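Side-chain contacts in pesticidal crystal protein Cry2Aa (Bacillus thuringiensis serovar kurstaki, PDB 1I5P), which promotes colloid-osmotic lysis by binding to the midgut epithelial cells of both dipteran and lepidopteran larvae: residues N182-F187 and R213-D218; T152-F157 and R206-Y211; G281-Q286 and N392-S397. All coordinates share one frame; numbering follows the deposited sequence.

Contact 1. Residues N182-F187 and R213-D218; sequences NMHLSF and RNYTRD
In the helical bundle of the N-terminal domain, H184 and L185 of helix 170-193 pack against Y215 and T216 of helix 202-232, where the two segments run nearly antiparallel with axes 10.2 Å apart at closest approach. The imidazole of H184 makes an edge-to-face pair with the phenol of Y215, the ring centroids 5.0 Å apart and the planes inclined at 55°. H184 CE1 is the leading atom: it lies above the middle of the Y215 ring, 4.1 Å from Y215 CD2. This reach follows from chi1 of -169°, which sets H184 CG trans to its own backbone nitrogen and sends the ring out toward the partner helix. H184 ND1 bonds Y219 OH, one turn on from Y215, which helps fix the rotation of the imidazole. Beside the rings, both methyls of L185 approach T216 OG1, CD2 at 3.7 Å and CD1 at 3.9 Å, and CD2 also lies 3.8 Å from Y215 CB. Although an alkyl group covers it, the T216 hydroxyl is satisfied by L212 O in the preceding turn. Helix 238-259 flanks this seam through W259, which touches both L185 and T216; on the Y215 side, helix 145-160 closes in with Q154 and L158.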
loop_
_atom_site.group_PDB
_atom_site.type_symbol
_atom_site.label_atom_id
_atom_site.label_comp_id
_atom_site.label_asym_id
_atom_site.label_seq_id
_atom_site.Cartn_x
_atom_site.Cartn_y
_atom_site.Cartn_z
ATOM N N ASN A 182 -10.411 6.462 13.013
ATOM C CA ASN A 182 -11.309 5.878 12.019
ATOM C C ASN A 182 -12.750 6.093 12.457
ATOM O O ASN A 182 -13.608 6.472 11.663
ATOM C CB ASN A 182 -11.082 4.368 11.881
ATOM C CG ASN A 182 -9.967 4.021 10.921
ATOM O OD1 ASN A 182 -9.546 4.847 10.118
ATOM N ND2 ASN A 182 -9.503 2.776 10.979
ATOM N N MET A 183 -13.003 5.842 13.734
ATOM C CA MET A 183 -14.340 5.984 14.285
ATOM C C MET A 183 -14.854 7.418 14.249
ATOM O O MET A 183 -15.989 7.664 13.847
ATOM C CB MET A 183 -14.368 5.448 15.719
ATOM C CG MET A 183 -14.068 3.954 15.813
ATOM S SD MET A 183 -13.781 3.405 17.508
ATOM C CE MET A 183 -12.377 2.315 17.312
ATOM N N HIS A 184 -14.019 8.366 14.659
ATOM C CA HIS A 184 -14.423 9.769 14.668
ATOM C C HIS A 184 -14.665 10.321 13.260
ATOM O O HIS A 184 -15.682 10.975 13.008
ATOM C CB HIS A 184 -13.364 10.628 15.371
ATOM C CG HIS A 184 -13.817 12.028 15.659
ATOM N ND1 HIS A 184 -12.939 13.043 15.978
ATOM C CD2 HIS A 184 -15.053 12.581 15.675
ATOM C CE1 HIS A 184 -13.615 14.160 16.173
ATOM N NE2 HIS A 184 -14.900 13.910 15.996
ATOM N N LEU A 185 -13.731 10.063 12.346
ATOM C CA LEU A 185 -13.860 10.558 10.981
ATOM C C LEU A 185 -15.028 9.904 10.255
ATOM O O LEU A 185 -15.703 10.553 9.449
ATOM C CB LEU A 185 -12.556 10.338 10.210
ATOM C CG LEU A 185 -11.386 11.228 10.650
ATOM C CD1 LEU A 185 -10.132 10.881 9.853
ATOM C CD2 LEU A 185 -11.752 12.694 10.451
ATOM N N SER A 186 -15.265 8.627 10.550
ATOM C CA SER A 186 -16.370 7.893 9.939
ATOM C C SER A 186 -17.676 8.515 10.426
ATOM O O SER A 186 -18.640 8.654 9.665
ATOM C CB SER A 186 -16.321 6.418 10.341
ATOM O OG SER A 186 -15.179 5.772 9.790
ATOM N N PHE A 187 -17.685 8.871 11.712
ATOM C CA PHE A 187 -18.825 9.497 12.373
ATOM C C PHE A 187 -19.156 10.816 11.682
ATOM O O PHE A 187 -20.305 11.080 11.328
ATOM C CB PHE A 187 -18.482 9.745 13.853
ATOM C CG PHE A 187 -19.326 10.807 14.512
ATOM C CD1 PHE A 187 -20.654 10.552 14.851
ATOM C CD2 PHE A 187 -18.795 12.067 14.783
ATOM C CE1 PHE A 187 -21.443 11.534 15.453
ATOM C CE2 PHE A 187 -19.580 13.058 15.387
ATOM C CZ PHE A 187 -20.908 12.787 15.720
ATOM N N ARG A 213 -12.639 17.739 6.981
ATOM C CA ARG A 213 -11.374 18.218 6.454
ATOM C C ARG A 213 -10.366 18.513 7.562
ATOM O O ARG A 213 -9.245 17.995 7.544
ATOM C CB ARG A 213 -11.567 19.486 5.621
ATOM C CG ARG A 213 -10.248 20.042 5.068
ATOM C CD ARG A 213 -10.323 21.544 4.835
ATOM N NE ARG A 213 -9.094 22.096 4.258
ATOM C CZ ARG A 213 -8.041 22.524 4.956
ATOM N NH1 ARG A 213 -8.038 22.478 6.281
ATOM N NH2 ARG A 213 -6.987 23.013 4.317
ATOM N N ASN A 214 -10.759 19.345 8.522
ATOM C CA ASN A 214 -9.853 19.733 9.605
ATOM C C ASN A 214 -9.372 18.597 10.486
ATOM O O ASN A 214 -8.198 18.555 10.852
ATOM C CB ASN A 214 -10.491 20.827 10.465
ATOM C CG ASN A 214 -10.716 22.118 9.691
ATOM O OD1 ASN A 214 -10.096 22.349 8.654
ATOM N ND2 ASN A 214 -11.595 22.971 10.202
ATOM N N TYR A 215 -10.256 17.672 10.834
ATOM C CA TYR A 215 -9.826 16.560 11.668
ATOM C C TYR A 215 -8.989 15.570 10.860
ATOM O O TYR A 215 -8.065 14.960 11.389
ATOM C CB TYR A 215 -11.031 15.887 12.329
ATOM C CG TYR A 215 -11.563 16.696 13.499
ATOM C CD1 TYR A 215 -12.746 17.422 13.396
ATOM C CD2 TYR A 215 -10.844 16.776 14.696
ATOM C CE1 TYR A 215 -13.205 18.213 14.454
ATOM C CE2 TYR A 215 -11.290 17.562 15.759
ATOM C CZ TYR A 215 -12.472 18.277 15.632
ATOM O OH TYR A 215 -12.913 19.043 16.688
ATOM N N THR A 216 -9.292 15.426 9.574
ATOM C CA THR A 216 -8.504 14.530 8.729
ATOM C C THR A 216 -7.074 15.070 8.725
ATOM O O THR A 216 -6.104 14.317 8.800
ATOM C CB THR A 216 -9.041 14.500 7.275
ATOM O OG1 THR A 216 -10.279 13.778 7.237
ATOM C CG2 THR A 216 -8.038 13.836 6.344
ATOM N N ARG A 217 -6.960 16.390 8.643
ATOM C CA ARG A 217 -5.663 17.042 8.648
ATOM C C ARG A 217 -4.920 16.775 9.958
ATOM O O ARG A 217 -3.796 16.270 9.951
ATOM C CB ARG A 217 -5.844 18.546 8.432
ATOM C CG ARG A 217 -4.631 19.392 8.792
ATOM C CD ARG A 217 -4.985 20.338 9.925
ATOM N NE ARG A 217 -5.566 21.583 9.441
ATOM C CZ ARG A 217 -6.426 22.330 10.125
ATOM N NH1 ARG A 217 -6.829 21.958 11.332
ATOM N NH2 ARG A 217 -6.870 23.463 9.605
ATOM N N ASP A 218 -5.552 17.101 11.079
ATOM C CA ASP A 218 -4.932 16.907 12.389
ATOM C C ASP A 218 -4.514 15.465 12.653
ATOM O O ASP A 218 -3.376 15.198 13.056
ATOM C CB ASP A 218 -5.883 17.357 13.500
ATOM C CG ASP A 218 -6.209 18.837 13.428
ATOM O OD1 ASP A 218 -5.555 19.551 12.644
ATOM O OD2 ASP A 218 -7.115 19.285 14.158
#

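Contact 2. Residues T152-F157 and R206-Y211; sequences TMQQLF and RTYRDY
Q154 of helix 145-160 packs against both Y208 and Y211 of helix 202-232 and is the one residue of its segment to touch them. The oxygen end of its carboxamide lies over one face of the Y211 ring, the amide and ring planes 12° apart, with Q154 OE1 3.5 Å from Y211 CE1. The aliphatic part of the same side chain meets Y208 instead: the phenol oxygen Y208 OH comes to 3.2 Å from Q154 CB, a tight approach. The bend at chi2 (70°) turns the amide over Y211 while CB and CG stay beside Y208 OH. A water joins the first shell, donating to Q154 OE1 at 3.3 Å and hydrogen-bonding Y211 OH at 2.7 Å, and thus tying amide and phenol together at their polar ends. Further out, the tyrosines brace each other, Y211 CD1 sitting over the centre of the Y208 ring, and T207 CG2 packs on a face of Y211. Q154 NE2 makes a weak hydrogen bond to H184 NE2. Helix 170-193 therefore borders the site, with F187 against Q154 and V191 against Y208, while along helix 202-232 the Y211 ring continues into an edge-to-face pair with Y215.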
loop_
_atom_site.group_PDB
_atom_site.type_symbol
_atom_site.label_atom_id
_atom_site.label_comp_id
_atom_site.label_asym_id
_atom_site.label_seq_id
_atom_site.Cartn_x
_atom_site.Cartn_y
_atom_site.Cartn_z
ATOM N N THR A 152 -23.312 15.387 21.275
ATOM C CA THR A 152 -22.777 14.670 22.423
ATOM C C THR A 152 -21.660 13.712 21.997
ATOM O O THR A 152 -20.587 13.680 22.606
ATOM C CB THR A 152 -23.889 13.866 23.127
ATOM O OG1 THR A 152 -24.947 14.752 23.504
ATOM C CG2 THR A 152 -23.349 13.178 24.376
ATOM N N MET A 153 -21.921 12.939 20.948
ATOM C CA MET A 153 -20.947 11.978 20.438
ATOM C C MET A 153 -19.671 12.687 19.994
ATOM O O MET A 153 -18.563 12.228 20.283
ATOM C CB MET A 153 -21.550 11.201 19.261
ATOM C CG MET A 153 -20.658 10.102 18.696
ATOM S SD MET A 153 -20.366 8.745 19.849
ATOM C CE MET A 153 -18.717 9.122 20.450
ATOM N N GLN A 154 -19.836 13.809 19.296
ATOM C CA GLN A 154 -18.702 14.579 18.801
ATOM C C GLN A 154 -17.788 15.002 19.933
ATOM O O GLN A 154 -16.564 14.854 19.847
ATOM C CB GLN A 154 -19.187 15.824 18.046
ATOM C CG GLN A 154 -18.116 16.902 17.818
ATOM C CD GLN A 154 -17.031 16.514 16.811
ATOM O OE1 GLN A 154 -16.096 17.282 16.566
ATOM N NE2 GLN A 154 -17.156 15.331 16.220
ATOM N N GLN A 155 -18.384 15.534 20.994
ATOM C CA GLN A 155 -17.609 15.987 22.137
ATOM C C GLN A 155 -16.961 14.798 22.829
ATOM O O GLN A 155 -15.839 14.895 23.320
ATOM C CB GLN A 155 -18.504 16.749 23.113
ATOM C CG GLN A 155 -17.749 17.372 24.275
ATOM C CD GLN A 155 -16.613 18.259 23.815
ATOM O OE1 GLN A 155 -16.818 19.198 23.046
ATOM N NE2 GLN A 155 -15.403 17.966 24.283
ATOM N N LEU A 156 -17.666 13.670 22.864
ATOM C CA LEU A 156 -17.119 12.476 23.491
ATOM C C LEU A 156 -15.900 11.975 22.718
ATOM O O LEU A 156 -14.943 11.484 23.312
ATOM C CB LEU A 156 -18.193 11.384 23.580
ATOM C CG LEU A 156 -19.253 11.650 24.655
ATOM C CD1 LEU A 156 -20.392 10.655 24.533
ATOM C CD2 LEU A 156 -18.606 11.566 26.038
ATOM N N PHE A 157 -15.932 12.106 21.394
ATOM C CA PHE A 157 -14.806 11.682 20.564
ATOM C C PHE A 157 -13.587 12.549 20.889
ATOM O O PHE A 157 -12.466 12.053 21.017
ATOM C CB PHE A 157 -15.151 11.828 19.078
ATOM C CG PHE A 157 -15.690 10.572 18.447
ATOM C CD1 PHE A 157 -16.854 10.608 17.682
ATOM C CD2 PHE A 157 -15.012 9.363 18.575
ATOM C CE1 PHE A 157 -17.335 9.461 17.047
ATOM C CE2 PHE A 157 -15.481 8.209 17.947
ATOM C CZ PHE A 157 -16.646 8.259 17.178
ATOM N N ARG A 206 -22.723 22.316 7.258
ATOM C CA ARG A 206 -21.559 23.077 6.848
ATOM C C ARG A 206 -20.420 22.911 7.849
ATOM O O ARG A 206 -19.260 22.756 7.462
ATOM C CB ARG A 206 -21.905 24.555 6.713
ATOM C CG ARG A 206 -20.729 25.394 6.246
ATOM C CD ARG A 206 -20.264 24.969 4.855
ATOM N NE ARG A 206 -18.813 24.801 4.792
ATOM C CZ ARG A 206 -18.134 24.565 3.673
ATOM N NH1 ARG A 206 -18.767 24.469 2.509
ATOM N NH2 ARG A 206 -16.815 24.422 3.718
ATOM N N THR A 207 -20.749 22.952 9.137
ATOM C CA THR A 207 -19.739 22.793 10.176
ATOM C C THR A 207 -19.074 21.420 10.070
ATOM O O THR A 207 -17.853 21.312 10.147
ATOM C CB THR A 207 -20.354 22.960 11.585
ATOM O OG1 THR A 207 -20.822 24.306 11.742
ATOM C CG2 THR A 207 -19.327 22.657 12.667
ATOM N N TYR A 208 -19.870 20.371 9.884
ATOM C CA TYR A 208 -19.307 19.030 9.776
ATOM C C TYR A 208 -18.483 18.800 8.522
ATOM O O TYR A 208 -17.617 17.933 8.502
ATOM C CB TYR A 208 -20.403 17.964 9.915
ATOM C CG TYR A 208 -20.615 17.589 11.363
ATOM C CD1 TYR A 208 -21.178 18.501 12.256
ATOM C CD2 TYR A 208 -20.138 16.378 11.871
ATOM C CE1 TYR A 208 -21.252 18.229 13.617
ATOM C CE2 TYR A 208 -20.209 16.095 13.238
ATOM C CZ TYR A 208 -20.760 17.027 14.101
ATOM O OH TYR A 208 -20.779 16.772 15.453
ATOM N N ARG A 209 -18.733 19.569 7.470
ATOM C CA ARG A 209 -17.921 19.411 6.268
ATOM C C ARG A 209 -16.513 19.883 6.647
ATOM O O ARG A 209 -15.520 19.272 6.255
ATOM C CB ARG A 209 -18.461 20.267 5.113
ATOM C CG ARG A 209 -19.799 19.827 4.520
ATOM C CD ARG A 209 -20.157 20.732 3.341
ATOM N NE ARG A 209 -21.470 20.469 2.752
ATOM C CZ ARG A 209 -21.741 19.492 1.891
ATOM N NH1 ARG A 209 -20.793 18.653 1.497
ATOM N NH2 ARG A 209 -22.966 19.378 1.394
ATOM N N ASP A 210 -16.432 20.971 7.417
ATOM C CA ASP A 210 -15.136 21.498 7.846
ATOM C C ASP A 210 -14.485 20.533 8.823
ATOM O O ASP A 210 -13.263 20.385 8.839
ATOM C CB ASP A 210 -15.279 22.873 8.510
ATOM C CG ASP A 210 -15.608 23.974 7.519
ATOM O OD1 ASP A 210 -15.355 23.789 6.310
ATOM O OD2 ASP A 210 -16.107 25.033 7.956
ATOM N N TYR A 211 -15.304 19.884 9.645
ATOM C CA TYR A 211 -14.792 18.911 10.601
ATOM C C TYR A 211 -14.058 17.782 9.870
ATOM O O TYR A 211 -12.936 17.420 10.230
ATOM C CB TYR A 211 -15.939 18.316 11.424
ATOM C CG TYR A 211 -16.390 19.149 12.610
ATOM C CD1 TYR A 211 -17.449 18.724 13.413
ATOM C CD2 TYR A 211 -15.748 20.340 12.947
ATOM C CE1 TYR A 211 -17.857 19.461 14.523
ATOM C CE2 TYR A 211 -16.150 21.087 14.057
ATOM C CZ TYR A 211 -17.202 20.639 14.839
ATOM O OH TYR A 211 -17.591 21.346 15.953
HETATM O O HOH W 1 -16.519 20.170 18.088
#

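Contact 3. Residues G281-Q286 and N392-S397; sequences GPQQTQ and NWQTES
Within the beta-prism middle domain, Q283, in the loop between strands 275-278 and 287-289, reaches toward W393 and Q394 of segment 392-397, which continues from strand 389-393, just ahead of a G1 beta bulge in which E396 and S397 both face W377. The Q283 chain is extended beyond CG and brings its carboxamide against the other segment. Q283 NE2 comes within 3.4 Å of W393 O, but at too poor an angle for a hydrogen bond, and Q283 OE1 packs 3.8 Å from Q394 CG. The Q283 and Q394 side chains cross at about a right angle, their amide planes 75° apart. Their two carbonyl oxygens, Q283 OE1 and Q394 OE1, stand 3.8 Å from one another without bonding. Each has a different donor: Y463 OH bonds Q283 OE1, and the backbone N of L335 bonds Q394 OE1. Both amides are thus positioned by neighbouring strands, 462-469 and 329-342, rather than by direct bonding to each other.

Within the loop, Q284 is the centre of an inverse gamma turn, and R237 NH1 bonds both G281 O and Q284 O; the positive phi of G281 is one that calls for glycine. On the opposing segment, W393 points away from the loop and forms a cation-pi pair with R412. Beyond it the E396 carboxylate is held from several directions. L464 N donates to E396 OE1, while Q394 NE2 donates to E396 OE2 at 3.0 Å with an N-H...O angle of 158°. A water bridges the remaining distance between the segments, accepting from Q284 NE2 at 3.1 Å and donating to E396 OE2 at 2.6 Å.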
loop_
_atom_site.group_PDB
_atom_site.type_symbol
_atom_site.label_atom_id
_atom_site.label_comp_id
_atom_site.label_asym_id
_atom_site.label_seq_id
_atom_site.Cartn_x
_atom_site.Cartn_y
_atom_site.Cartn_z
ATOM N N GLY A 281 17.083 -14.551 8.634
ATOM C CA GLY A 281 18.191 -15.479 8.542
ATOM C C GLY A 281 19.497 -14.792 8.871
ATOM O O GLY A 281 19.551 -13.568 8.947
ATOM N N PRO A 282 20.578 -15.560 9.059
ATOM C CA PRO A 282 21.887 -14.996 9.390
ATOM C C PRO A 282 22.705 -14.377 8.247
ATOM O O PRO A 282 23.701 -13.705 8.507
ATOM C CB PRO A 282 22.604 -16.184 10.016
ATOM C CG PRO A 282 22.126 -17.304 9.146
ATOM C CD PRO A 282 20.630 -17.036 9.090
ATOM N N GLN A 283 22.309 -14.600 6.994
ATOM C CA GLN A 283 23.058 -14.053 5.854
ATOM C C GLN A 283 22.857 -12.564 5.574
ATOM O O GLN A 283 23.819 -11.836 5.319
ATOM C CB GLN A 283 22.746 -14.848 4.581
ATOM C CG GLN A 283 23.360 -16.230 4.556
ATOM C CD GLN A 283 23.217 -16.912 3.214
ATOM O OE1 GLN A 283 23.420 -16.298 2.168
ATOM N NE2 GLN A 283 22.874 -18.196 3.239
ATOM N N GLN A 284 21.611 -12.110 5.610
ATOM C CA GLN A 284 21.311 -10.706 5.351
ATOM C C GLN A 284 21.681 -9.898 6.590
ATOM O O GLN A 284 20.848 -9.658 7.459
ATOM C CB GLN A 284 19.826 -10.560 5.018
ATOM C CG GLN A 284 19.380 -11.490 3.894
ATOM C CD GLN A 284 18.960 -12.873 4.380
ATOM O OE1 GLN A 284 19.374 -13.330 5.444
ATOM N NE2 GLN A 284 18.138 -13.550 3.584
ATOM N N THR A 285 22.936 -9.463 6.646
ATOM C CA THR A 285 23.469 -8.750 7.803
ATOM C C THR A 285 23.569 -7.231 7.784
ATOM O O THR A 285 23.616 -6.605 8.841
ATOM C CB THR A 285 24.879 -9.274 8.125
ATOM O OG1 THR A 285 25.662 -9.277 6.922
ATOM C CG2 THR A 285 24.815 -10.683 8.681
ATOM N N GLN A 286 23.615 -6.627 6.607
ATOM C CA GLN A 286 23.754 -5.182 6.553
ATOM C C GLN A 286 22.673 -4.440 7.332
ATOM O O GLN A 286 21.498 -4.797 7.296
ATOM C CB GLN A 286 23.789 -4.712 5.101
ATOM C CG GLN A 286 24.040 -3.229 4.942
ATOM C CD GLN A 286 24.419 -2.858 3.522
ATOM O OE1 GLN A 286 24.167 -3.611 2.583
ATOM N NE2 GLN A 286 25.017 -1.689 3.357
ATOM N N ASN A 392 24.498 -24.211 4.405
ATOM C CA ASN A 392 24.048 -22.834 4.330
ATOM C C ASN A 392 23.080 -22.787 3.173
ATOM O O ASN A 392 23.403 -23.230 2.073
ATOM C CB ASN A 392 25.228 -21.909 4.071
ATOM C CG ASN A 392 26.285 -22.029 5.134
ATOM O OD1 ASN A 392 27.479 -22.047 4.842
ATOM N ND2 ASN A 392 25.852 -22.115 6.383
ATOM N N TRP A 393 21.891 -22.252 3.413
ATOM C CA TRP A 393 20.888 -22.210 2.367
ATOM C C TRP A 393 20.181 -20.890 2.203
ATOM O O TRP A 393 20.084 -20.081 3.127
ATOM C CB TRP A 393 19.818 -23.289 2.609
ATOM C CG TRP A 393 19.261 -23.275 4.008
ATOM C CD1 TRP A 393 19.725 -23.988 5.078
ATOM C CD2 TRP A 393 18.172 -22.479 4.502
ATOM N NE1 TRP A 393 18.994 -23.687 6.204
ATOM C CE2 TRP A 393 18.035 -22.763 5.880
ATOM C CE3 TRP A 393 17.301 -21.549 3.915
ATOM C CZ2 TRP A 393 17.063 -22.152 6.684
ATOM C CZ3 TRP A 393 16.333 -20.940 4.715
ATOM C CH2 TRP A 393 16.225 -21.247 6.087
ATOM N N GLN A 394 19.688 -20.700 0.988
ATOM C CA GLN A 394 18.907 -19.536 0.608
ATOM C C GLN A 394 17.616 -20.138 0.055
ATOM O O GLN A 394 17.533 -21.352 -0.149
ATOM C CB GLN A 394 19.635 -18.718 -0.465
ATOM C CG GLN A 394 20.442 -17.550 0.097
ATOM C CD GLN A 394 21.145 -16.752 -0.986
ATOM O OE1 GLN A 394 22.265 -17.072 -1.378
ATOM N NE2 GLN A 394 20.486 -15.709 -1.477
ATOM N N THR A 395 16.601 -19.308 -0.156
ATOM C CA THR A 395 15.333 -19.784 -0.700
ATOM C C THR A 395 15.087 -19.048 -2.015
ATOM O O THR A 395 15.307 -19.598 -3.093
ATOM C CB THR A 395 14.157 -19.519 0.277
ATOM O OG1 THR A 395 14.306 -18.225 0.875
ATOM C CG2 THR A 395 14.113 -20.586 1.370
ATOM N N GLU A 396 14.654 -17.798 -1.917
ATOM C CA GLU A 396 14.399 -16.977 -3.089
ATOM C C GLU A 396 13.421 -17.704 -4.005
ATOM O O GLU A 396 13.714 -17.932 -5.181
ATOM C CB GLU A 396 15.709 -16.711 -3.842
ATOM C CG GLU A 396 16.923 -16.405 -2.960
ATOM C CD GLU A 396 16.780 -15.133 -2.131
ATOM O OE1 GLU A 396 15.893 -14.309 -2.432
ATOM O OE2 GLU A 396 17.569 -14.951 -1.182
ATOM N N SER A 397 12.263 -18.066 -3.457
ATOM C CA SER A 397 11.244 -18.792 -4.208
ATOM C C SER A 397 9.934 -18.020 -4.272
ATOM O O SER A 397 9.658 -17.171 -3.421
ATOM C CB SER A 397 11.014 -20.163 -3.564
ATOM O OG SER A 397 9.939 -20.845 -4.177
HETATM O O HOH W 2 16.797 -13.340 0.761
#

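In the fold
Contacts 1 and 2 are adjoining parts of one bundle interior, their centres 9 Å apart, and both draw on helix 202-232. Helices 145-160 and 170-193, which follow each other in the chain, supply the other sides, and the segments of the two contacts alternate along the chain. They touch directly: the F157 ring stacks on that of H184, with H184 CD2 3.3 Å from F157 CD1, and also meets F187. Contact 3 belongs to the middle domain, across the centre of the chain. Its centre is about 43 Å from that of contact 1 and about 52 Å from that of contact 2; even the nearest atoms are about 31 Å and 40 Å away.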